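Local coordinates for amidohydrolase 3 domain-containing protein (Pyrococcus furiosus, PDB 3ICJ), which is an uncharacterised zinc-binding member of the amidohydrolase family that probably hydrolyses carbon-nitrogen bonds other than peptide bonds, at residues A414-S424 / V454-E465; I45-K53 / D482-F490. All blocks are in the same frame, centred on the assembly; numbering follows the deposited sequence. Where two conformers were deposited one is given.

Contact 1 belongs to the metal-binding amidohydrolase domain, where it joins the start of helix 420-426 to the loop that runs from helix 442-451 into helix 463-477. The centres of the two contacts are about 24 Å apart; contact 2 lies where strands 44-49 and 52-55 near the N-terminus meet the loop between helix 463-477 and strand 494-497. Along the chain, 414-424 and 454-465 fall between the segments of contact 2, so the second closes a loop around the first. Helix 463-477 connects them: its first turn carries Glu464, whose carbonyl O packs on Phe49 CB. Contact 1 approaches the zinc site through Tyr418, whereas contact 2 ties the chain's two ends together away from it.

Contact 1 of 2, residues A414-S424 / V454-E465; sequences AKWAYRLKTLS and VVDPGERVSREE
Glu459 lays its carboxylate over the start of helix 420-426, its chain bent at chi2 (-65°). Glu459 OE1 takes Thr422 N on its syn lone pair at 2.9 Å, and OE2 accepts a short 2.5 Å bond from Thr422 OG1, also on the syn side. Arg419 NE points almost straight at Glu459 OE2, a weak 3.3 Å bond within a salt bridge, and the guanidinium and carboxylate planes stand 85° apart. Asp379 also holds the guanidinium. Arg419 is the N-cap, so the carboxylate's negative charge would probably suit the helix dipole. Glu459 also gives its carbonyl O to Lys421 N. The Lys421 chain turns at chi2 (68°), passes Arg460 O and ends in a salt bridge, NZ to the syn lone pair of Glu465 OE2 at 3.0 Å. Glu465 OE1 accepts from Ser462 N while Ser462 OG caps Glu465 N, the capping box that begins helix 463-477. At the other end Val454 CG2 meets the Tyr418 ring edge at CD2 (3.5 Å) and Ala417 CB, while Val455 CG2 lies 3.5 Å from Ala414 O. A water links Tyr418 O to Val454 N. Tyr418 OH hydrogen-bonds Asp402, and the Tyr418 side chain lies about 6 Å from that of zinc ligand His373.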
loop_
_atom_site.group_PDB
_atom_site.type_symbol
_atom_site.label_atom_id
_atom_site.label_comp_id
_atom_site.label_asym_id
_atom_site.label_seq_id
_atom_site.Cartn_x
_atom_site.Cartn_y
_atom_site.Cartn_z
ATOM N N ALA A 414 -1.035 14.950 19.562
ATOM C CA ALA A 414 -1.678 15.069 18.241
ATOM C C ALA A 414 -0.899 16.000 17.310
ATOM O O ALA A 414 -0.998 15.895 16.078
ATOM C CB ALA A 414 -3.105 15.548 18.406
ATOM N N LYS A 415 -0.104 16.898 17.896
ATOM C CA LYS A 415 0.837 17.724 17.132
ATOM C C LYS A 415 1.930 16.903 16.411
ATOM O O LYS A 415 2.530 17.362 15.433
ATOM C CB LYS A 415 1.485 18.781 18.041
ATOM C CG LYS A 415 0.504 19.858 18.587
ATOM C CD LYS A 415 1.179 20.697 19.677
ATOM C CE LYS A 415 0.191 21.715 20.262
ATOM N NZ LYS A 415 0.720 22.286 21.524
ATOM N N TRP A 416 2.168 15.690 16.884
ATOM C CA TRP A 416 3.148 14.803 16.256
ATOM C C TRP A 416 2.606 14.099 15.014
ATOM O O TRP A 416 3.366 13.496 14.257
ATOM C CB TRP A 416 3.613 13.735 17.262
ATOM C CG TRP A 416 4.255 14.277 18.543
ATOM C CD1 TRP A 416 4.782 15.527 18.748
ATOM C CD2 TRP A 416 4.469 13.548 19.769
ATOM N NE1 TRP A 416 5.283 15.627 20.031
ATOM C CE2 TRP A 416 5.114 14.425 20.673
ATOM C CE3 TRP A 416 4.183 12.232 20.185
ATOM C CZ2 TRP A 416 5.474 14.038 21.980
ATOM C CZ3 TRP A 416 4.545 11.844 21.490
ATOM C CH2 TRP A 416 5.177 12.753 22.370
ATOM N N ALA A 417 1.295 14.168 14.804
ATOM C CA ALA A 417 0.641 13.289 13.839
ATOM C C ALA A 417 0.667 13.772 12.395
ATOM O O ALA A 417 0.315 14.921 12.122
ATOM C CB ALA A 417 -0.801 13.006 14.262
ATOM N N TYR A 418 1.045 12.862 11.486
ATOM C CA TYR A 418 0.935 13.059 10.023
ATOM C C TYR A 418 1.535 14.378 9.557
ATOM O O TYR A 418 0.887 15.211 8.885
ATOM C CB TYR A 418 -0.518 12.868 9.531
ATOM C CG TYR A 418 -1.139 11.563 9.990
ATOM C CD1 TYR A 418 -0.489 10.335 9.770
ATOM C CD2 TYR A 418 -2.366 11.546 10.655
ATOM C CE1 TYR A 418 -1.056 9.126 10.209
ATOM C CE2 TYR A 418 -2.946 10.338 11.087
ATOM C CZ TYR A 418 -2.282 9.134 10.862
ATOM O OH TYR A 418 -2.849 7.937 11.285
ATOM N N ARG A 419 2.801 14.541 9.927
ATOM C CA ARG A 419 3.535 15.782 9.717
ATOM C C ARG A 419 4.129 15.826 8.306
ATOM O O ARG A 419 5.347 15.872 8.134
ATOM C CB ARG A 419 4.634 15.891 10.781
ATOM C CG ARG A 419 4.080 15.969 12.188
ATOM C CD ARG A 419 5.194 16.158 13.230
ATOM N NE ARG A 419 5.788 17.496 13.208
ATOM C CZ ARG A 419 6.675 17.915 14.106
ATOM N NH1 ARG A 419 7.077 17.096 15.080
ATOM N NH2 ARG A 419 7.174 19.144 14.038
ATOM N N LEU A 420 3.247 15.816 7.303
ATOM C CA LEU A 420 3.622 15.646 5.907
ATOM C C LEU A 420 4.582 16.720 5.433
ATOM O O LEU A 420 5.592 16.413 4.799
ATOM C CB LEU A 420 2.371 15.621 5.005
ATOM C CG LEU A 420 1.266 14.625 5.387
ATOM C CD1 LEU A 420 0.150 14.621 4.346
ATOM C CD2 LEU A 420 1.810 13.227 5.562
ATOM N N LYS A 421 4.267 17.976 5.749
ATOM C CA LYS A 421 5.090 19.098 5.302
ATOM C C LYS A 421 6.484 19.050 5.954
ATOM O O LYS A 421 7.499 19.193 5.270
ATOM C CB LYS A 421 4.370 20.428 5.571
ATOM C CG LYS A 421 5.217 21.687 5.378
ATOM C CD LYS A 421 5.572 21.885 3.919
ATOM C CE LYS A 421 6.172 23.260 3.671
ATOM N NZ LYS A 421 7.108 23.200 2.520
ATOM N N THR A 422 6.519 18.813 7.262
ATOM C CA THR A 422 7.772 18.762 8.006
ATOM C C THR A 422 8.649 17.600 7.538
ATOM O O THR A 422 9.809 17.808 7.179
ATOM C CB THR A 422 7.519 18.678 9.518
ATOM O OG1 THR A 422 6.824 19.848 9.928
ATOM C CG2 THR A 422 8.832 18.607 10.317
ATOM N N LEU A 423 8.089 16.393 7.513
ATOM C CA LEU A 423 8.832 15.233 7.041
ATOM C C LEU A 423 9.378 15.361 5.609
ATOM O O LEU A 423 10.535 15.025 5.350
ATOM C CB LEU A 423 8.015 13.942 7.223
ATOM C CG LEU A 423 7.596 13.538 8.644
ATOM C CD1 LEU A 423 6.638 12.354 8.566
ATOM C CD2 LEU A 423 8.790 13.221 9.543
ATOM N N SER A 424 8.571 15.893 4.694
ATOM C CA SER A 424 9.010 16.070 3.313
ATOM C C SER A 424 10.112 17.137 3.146
ATOM O O SER A 424 10.908 17.064 2.211
ATOM C CB SER A 424 7.818 16.369 2.408
ATOM O OG SER A 424 7.256 17.620 2.757
ATOM N N VAL A 454 -4.332 17.254 11.016
ATOM C CA VAL A 454 -4.815 16.730 12.290
ATOM C C VAL A 454 -5.162 17.884 13.225
ATOM O O VAL A 454 -6.328 18.043 13.620
ATOM C CB VAL A 454 -3.828 15.730 12.927
ATOM C CG1 VAL A 454 -4.345 15.245 14.276
ATOM C CG2 VAL A 454 -3.607 14.555 11.979
ATOM N N VAL A 455 -4.149 18.688 13.556
ATOM C CA VAL A 455 -4.310 19.902 14.361
ATOM C C VAL A 455 -3.570 21.116 13.784
ATOM O O VAL A 455 -4.024 22.245 13.965
ATOM C CB VAL A 455 -3.848 19.709 15.835
ATOM C CG1 VAL A 455 -4.885 18.905 16.620
ATOM C CG2 VAL A 455 -2.461 19.063 15.903
ATOM N N ASP A 456 -2.456 20.890 13.075
ATOM C CA ASP A 456 -1.639 22.006 12.590
ATOM C C ASP A 456 -1.807 22.244 11.093
ATOM O O ASP A 456 -1.313 21.441 10.272
ATOM C CB ASP A 456 -0.158 21.782 12.953
ATOM C CG ASP A 456 0.761 22.929 12.489
ATOM O OD1 ASP A 456 0.289 24.027 12.086
ATOM O OD2 ASP A 456 1.977 22.716 12.536
ATOM N N PRO A 457 -2.482 23.364 10.716
ATOM C CA PRO A 457 -2.672 23.609 9.284
ATOM C C PRO A 457 -1.353 23.798 8.533
ATOM O O PRO A 457 -1.310 23.599 7.323
ATOM C CB PRO A 457 -3.502 24.884 9.249
ATOM C CG PRO A 457 -4.154 24.955 10.609
ATOM C CD PRO A 457 -3.152 24.387 11.537
ATOM N N GLY A 458 -0.298 24.141 9.270
ATOM C CA GLY A 458 1.085 24.198 8.761
ATOM C C GLY A 458 1.629 22.884 8.206
ATOM O O GLY A 458 2.651 22.885 7.513
ATOM N N GLU A 459 0.961 21.759 8.488
ATOM C CA GLU A 459 1.449 20.460 8.007
ATOM C C GLU A 459 0.874 20.037 6.641
ATOM O O GLU A 459 1.242 18.990 6.106
ATOM C CB GLU A 459 1.270 19.349 9.056
ATOM C CG GLU A 459 2.200 19.460 10.298
ATOM C CD GLU A 459 3.699 19.287 10.007
ATOM O OE1 GLU A 459 4.083 18.858 8.893
ATOM O OE2 GLU A 459 4.518 19.579 10.914
ATOM N N ARG A 460 -0.004 20.876 6.088
ATOM C CA ARG A 460 -0.534 20.710 4.740
ATOM C C ARG A 460 0.608 20.968 3.740
ATOM O O ARG A 460 1.553 21.729 4.028
ATOM C CB ARG A 460 -1.676 21.703 4.490
ATOM C CG ARG A 460 -2.978 21.429 5.267
ATOM C CD ARG A 460 -3.995 22.587 5.128
ATOM N NE ARG A 460 -3.398 23.857 5.562
ATOM C CZ ARG A 460 -3.797 25.061 5.165
ATOM N NH1 ARG A 460 -4.805 25.195 4.319
ATOM N NH2 ARG A 460 -3.175 26.141 5.608
ATOM N N VAL A 461 0.539 20.302 2.597
ATOM C CA VAL A 461 1.475 20.565 1.501
ATOM C C VAL A 461 0.693 21.241 0.371
ATOM O O VAL A 461 -0.534 21.143 0.330
ATOM C CB VAL A 461 2.201 19.263 1.001
ATOM C CG1 VAL A 461 3.116 18.681 2.086
ATOM C CG2 VAL A 461 1.209 18.215 0.514
ATOM N N SER A 462 1.394 21.922 -0.535
ATOM C CA SER A 462 0.762 22.561 -1.692
ATOM C C SER A 462 0.369 21.481 -2.704
ATOM O O SER A 462 0.815 20.330 -2.597
ATOM C CB SER A 462 1.711 23.598 -2.330
ATOM O OG SER A 462 2.785 22.919 -3.011
ATOM N N ARG A 463 -0.493 21.828 -3.664
ATOM C CA ARG A 463 -0.884 20.860 -4.707
ATOM C C ARG A 463 0.318 20.330 -5.514
ATOM O O ARG A 463 0.398 19.123 -5.781
ATOM C CB ARG A 463 -1.974 21.424 -5.619
ATOM C CG ARG A 463 -2.703 20.332 -6.406
ATOM C CD ARG A 463 -4.070 20.818 -6.835
ATOM N NE ARG A 463 -4.566 20.039 -7.964
ATOM C CZ ARG A 463 -5.311 18.942 -7.860
ATOM N NH1 ARG A 463 -5.705 18.301 -8.955
ATOM N NH2 ARG A 463 -5.673 18.496 -6.664
ATOM N N GLU A 464 1.252 21.227 -5.849
ATOM C CA GLU A 464 2.512 20.879 -6.535
ATOM C C GLU A 464 3.323 19.859 -5.744
ATOM O O GLU A 464 3.826 18.882 -6.296
ATOM C CB GLU A 464 3.398 22.118 -6.717
ATOM C CG GLU A 464 2.848 23.217 -7.607
ATOM C CD GLU A 464 3.736 24.445 -7.588
ATOM O OE1 GLU A 464 4.763 24.419 -6.879
ATOM O OE2 GLU A 464 3.420 25.431 -8.286
ATOM N N GLU A 465 3.459 20.112 -4.438
ATOM C CA GLU A 465 4.252 19.253 -3.572
ATOM C C GLU A 465 3.600 17.883 -3.477
ATOM O O GLU A 465 4.291 16.881 -3.566
ATOM C CB GLU A 465 4.426 19.852 -2.167
ATOM C CG GLU A 465 5.377 21.060 -2.091
ATOM C CD GLU A 465 5.328 21.775 -0.729
ATOM O OE1 GLU A 465 4.219 22.034 -0.206
ATOM O OE2 GLU A 465 6.402 22.091 -0.179
HETATM O O HOH W 1 -1.429 16.790 9.792
#

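Contact 2 of 2, residues I45-K53 / D482-F490; sequences IYTSFSPVK and DLGKLERGF
Leu486 runs its CD1 methyl against Ile45 CG2 at 4.1 Å, the two side chains crossing at about a right angle, and the same methyl lies 3.7 Å from Tyr46 O. This is the close-packed part of the contact. Leu486 N donates to Thr47 O across 2.9 Å, the one backbone bond between 45-53 and 482-490, and Thr47 CG2 sits over the Leu486 carbonyl. The carbonyl oxygens of Tyr46 and Leu486 are buried here without a hydrogen-bond partner. The other side is looser, polar and wet. Lys485 stays extended past Thr47 O and then turns at chi4 (-71°), which leaves NZ 3.0 Å from Ser48 OG. One water joins this NZ to Ser50 O, and a second, weakly held by NZ, takes Phe49 N. A third water bridges Ser48 OG to Glu487 OE2. The other oxygen, Glu487 OE1, meets Lys53 NZ at 3.3 Å in a salt bridge whose hydrogen bond is weak. Behind the contact, Lys485 CB lies 3.7 Å above the centre of the Phe490 ring, and a type II turn from Glu487 to Phe490 carries the chain back. The hairpin of strands 44-49 and 52-55, whose connecting turn holds a cis peptide before Pro51, lies beside strand 92-102, where Tyr46 pairs with Val93. Helix 463-477 borders both partners, with Leu467 against Phe49 and His472 against Lys485; segment 482-490 lies in the loop that leads from it to strand 494-497.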
loop_
_atom_site.group_PDB
_atom_site.type_symbol
_atom_site.label_atom_id
_atom_site.label_comp_id
_atom_site.label_asym_id
_atom_site.label_seq_id
_atom_site.Cartn_x
_atom_site.Cartn_y
_atom_site.Cartn_z
ATOM N N ILE A 45 2.838 19.001 -21.150
ATOM C CA ILE A 45 3.423 17.841 -20.472
ATOM C C ILE A 45 4.220 18.283 -19.240
ATOM O O ILE A 45 5.199 19.020 -19.359
ATOM C CB ILE A 45 4.292 17.011 -21.446
ATOM C CG1 ILE A 45 3.443 16.584 -22.651
ATOM C CG2 ILE A 45 4.857 15.751 -20.739
ATOM C CD1 ILE A 45 4.065 16.819 -23.993
ATOM N N TYR A 46 3.769 17.865 -18.057
ATOM C CA TYR A 46 4.570 18.053 -16.843
ATOM C C TYR A 46 5.651 16.983 -16.777
ATOM O O TYR A 46 5.360 15.796 -16.770
ATOM C CB TYR A 46 3.712 18.014 -15.566
ATOM C CG TYR A 46 2.781 19.193 -15.431
ATOM C CD1 TYR A 46 3.216 20.393 -14.860
ATOM C CD2 TYR A 46 1.473 19.113 -15.887
ATOM C CE1 TYR A 46 2.355 21.483 -14.744
ATOM C CE2 TYR A 46 0.602 20.177 -15.774
ATOM C CZ TYR A 46 1.054 21.365 -15.212
ATOM O OH TYR A 46 0.200 22.420 -15.108
ATOM N N THR A 47 6.903 17.415 -16.754
ATOM C CA THR A 47 7.999 16.477 -16.609
ATOM C C THR A 47 8.421 16.357 -15.148
ATOM O O THR A 47 9.107 15.414 -14.791
ATOM C CB THR A 47 9.208 16.892 -17.436
ATOM O OG1 THR A 47 9.627 18.196 -17.024
ATOM C CG2 THR A 47 8.857 16.885 -18.949
ATOM N N SER A 48 8.000 17.313 -14.320
ATOM C CA SER A 48 8.430 17.410 -12.933
ATOM C C SER A 48 7.489 18.329 -12.152
ATOM O O SER A 48 6.908 19.249 -12.736
ATOM C CB SER A 48 9.862 17.960 -12.852
ATOM O OG SER A 48 10.287 18.009 -11.506
ATOM N N PHE A 49 7.324 18.062 -10.847
ATOM C CA PHE A 49 6.537 18.939 -9.950
ATOM C C PHE A 49 7.410 19.564 -8.857
ATOM O O PHE A 49 6.929 20.358 -8.049
ATOM C CB PHE A 49 5.328 18.208 -9.319
ATOM C CG PHE A 49 4.256 17.820 -10.309
ATOM C CD1 PHE A 49 3.419 18.787 -10.876
ATOM C CD2 PHE A 49 4.086 16.492 -10.681
ATOM C CE1 PHE A 49 2.422 18.424 -11.815
ATOM C CE2 PHE A 49 3.091 16.124 -11.611
ATOM C CZ PHE A 49 2.264 17.093 -12.171
ATOM N N SER A 50 8.686 19.195 -8.822
ATOM C CA SER A 50 9.612 19.807 -7.861
ATOM C C SER A 50 11.009 19.997 -8.465
ATOM O O SER A 50 11.844 19.104 -8.368
ATOM C CB SER A 50 9.666 19.008 -6.557
ATOM O OG SER A 50 10.522 19.622 -5.598
ATOM N N PRO A 51 11.254 21.151 -9.118
ATOM C CA PRO A 51 10.298 22.236 -9.382
ATOM C C PRO A 51 9.375 21.922 -10.575
ATOM O O PRO A 51 9.675 21.033 -11.370
ATOM C CB PRO A 51 11.216 23.416 -9.721
ATOM C CG PRO A 51 12.373 22.757 -10.429
ATOM C CD PRO A 51 12.568 21.417 -9.743
ATOM N N VAL A 52 8.252 22.631 -10.676
ATOM C CA VAL A 52 7.306 22.434 -11.786
ATOM C C VAL A 52 7.993 22.738 -13.120
ATOM O O VAL A 52 8.591 23.803 -13.275
ATOM C CB VAL A 52 6.051 23.337 -11.641
ATOM C CG1 VAL A 52 5.231 23.334 -12.923
ATOM C CG2 VAL A 52 5.194 22.877 -10.470
ATOM N N LYS A 53 7.939 21.790 -14.056
ATOM C CA LYS A 53 8.483 22.006 -15.388
ATOM C C LYS A 53 7.520 21.459 -16.419
ATOM O O LYS A 53 7.119 20.296 -16.351
ATOM C CB LYS A 53 9.867 21.357 -15.537
ATOM C CG LYS A 53 10.624 21.818 -16.777
ATOM C CD LYS A 53 11.711 20.839 -17.172
ATOM C CE LYS A 53 11.956 20.871 -18.672
ATOM N NZ LYS A 53 12.012 19.471 -19.196
ATOM N N ASP A 482 14.868 5.933 -11.913
ATOM C CA ASP A 482 14.407 6.271 -13.270
ATOM C C ASP A 482 12.873 6.323 -13.389
ATOM O O ASP A 482 12.328 6.224 -14.488
ATOM C CB ASP A 482 15.025 5.307 -14.292
ATOM C CG ASP A 482 14.626 3.855 -14.066
ATOM O OD1 ASP A 482 14.088 3.495 -12.985
ATOM O OD2 ASP A 482 14.870 3.059 -14.991
ATOM N N LEU A 483 12.184 6.490 -12.253
ATOM C CA LEU A 483 10.735 6.703 -12.256
ATOM C C LEU A 483 10.350 8.011 -11.562
ATOM O O LEU A 483 11.099 8.508 -10.725
ATOM C CB LEU A 483 9.995 5.512 -11.602
ATOM C CG LEU A 483 9.897 4.259 -12.476
ATOM C CD1 LEU A 483 9.653 3.011 -11.664
ATOM C CD2 LEU A 483 8.851 4.409 -13.586
ATOM N N GLY A 484 9.174 8.536 -11.902
ATOM C CA GLY A 484 8.565 9.673 -11.199
ATOM C C GLY A 484 8.603 11.019 -11.902
ATOM O O GLY A 484 7.928 11.960 -11.477
ATOM N N LYS A 485 9.418 11.111 -12.955
ATOM C CA LYS A 485 9.566 12.306 -13.792
ATOM C C LYS A 485 9.479 11.877 -15.252
ATOM O O LYS A 485 9.577 10.683 -15.557
ATOM C CB LYS A 485 10.928 12.987 -13.540
ATOM C CG LYS A 485 11.101 13.634 -12.154
ATOM C CD LYS A 485 12.384 14.503 -12.124
ATOM C CE LYS A 485 12.775 14.912 -10.701
ATOM N NZ LYS A 485 11.841 15.934 -10.085
ATOM N N LEU A 486 9.267 12.837 -16.153
ATOM C CA LEU A 486 9.307 12.569 -17.596
ATOM C C LEU A 486 10.436 13.331 -18.316
ATOM O O LEU A 486 10.285 13.767 -19.460
ATOM C CB LEU A 486 7.941 12.828 -18.247
ATOM C CG LEU A 486 6.776 11.927 -17.786
ATOM C CD1 LEU A 486 5.410 12.446 -18.298
ATOM C CD2 LEU A 486 7.011 10.488 -18.233
ATOM N N GLU A 487 11.573 13.469 -17.648
ATOM C CA GLU A 487 12.782 14.024 -18.285
ATOM C C GLU A 487 13.452 12.927 -19.113
ATOM O O GLU A 487 13.085 11.763 -18.991
ATOM C CB GLU A 487 13.763 14.529 -17.223
ATOM C CG GLU A 487 13.123 15.089 -15.951
ATOM C CD GLU A 487 13.194 16.602 -15.849
ATOM O OE1 GLU A 487 12.998 17.290 -16.886
ATOM O OE2 GLU A 487 13.446 17.094 -14.722
ATOM N N ARG A 488 14.440 13.291 -19.936
ATOM C CA ARG A 488 15.216 12.320 -20.733
ATOM C C ARG A 488 15.788 11.183 -19.877
ATOM O O ARG A 488 16.405 11.429 -18.840
ATOM C CB ARG A 488 16.380 13.014 -21.466
ATOM C CG ARG A 488 17.144 12.103 -22.434
ATOM C CD ARG A 488 18.666 12.322 -22.412
ATOM N NE ARG A 488 19.043 13.609 -22.986
ATOM C CZ ARG A 488 19.465 14.659 -22.286
ATOM N NH1 ARG A 488 19.584 14.590 -20.964
ATOM N NH2 ARG A 488 19.774 15.784 -22.916
ATOM N N GLY A 489 15.592 9.944 -20.313
ATOM C CA GLY A 489 16.181 8.792 -19.613
ATOM C C GLY A 489 15.250 8.096 -18.627
ATOM O O GLY A 489 15.488 6.942 -18.250
ATOM N N PHE A 490 14.208 8.798 -18.186
ATOM C CA PHE A 490 13.219 8.228 -17.261
ATOM C C PHE A 490 12.330 7.238 -17.996
ATOM O O PHE A 490 12.096 7.384 -19.199
ATOM C CB PHE A 490 12.364 9.327 -16.593
ATOM C CG PHE A 490 13.043 9.980 -15.426
ATOM C CD1 PHE A 490 14.047 10.923 -15.628
ATOM C CD2 PHE A 490 12.696 9.639 -14.122
ATOM C CE1 PHE A 490 14.704 11.528 -14.545
ATOM C CE2 PHE A 490 13.342 10.237 -13.026
ATOM C CZ PHE A 490 14.345 11.184 -13.239
HETATM O O HOH W 2 13.163 17.792 -12.011
HETATM O O HOH W 3 8.531 15.872 -9.336
HETATM O O HOH W 4 12.709 16.070 -7.500
#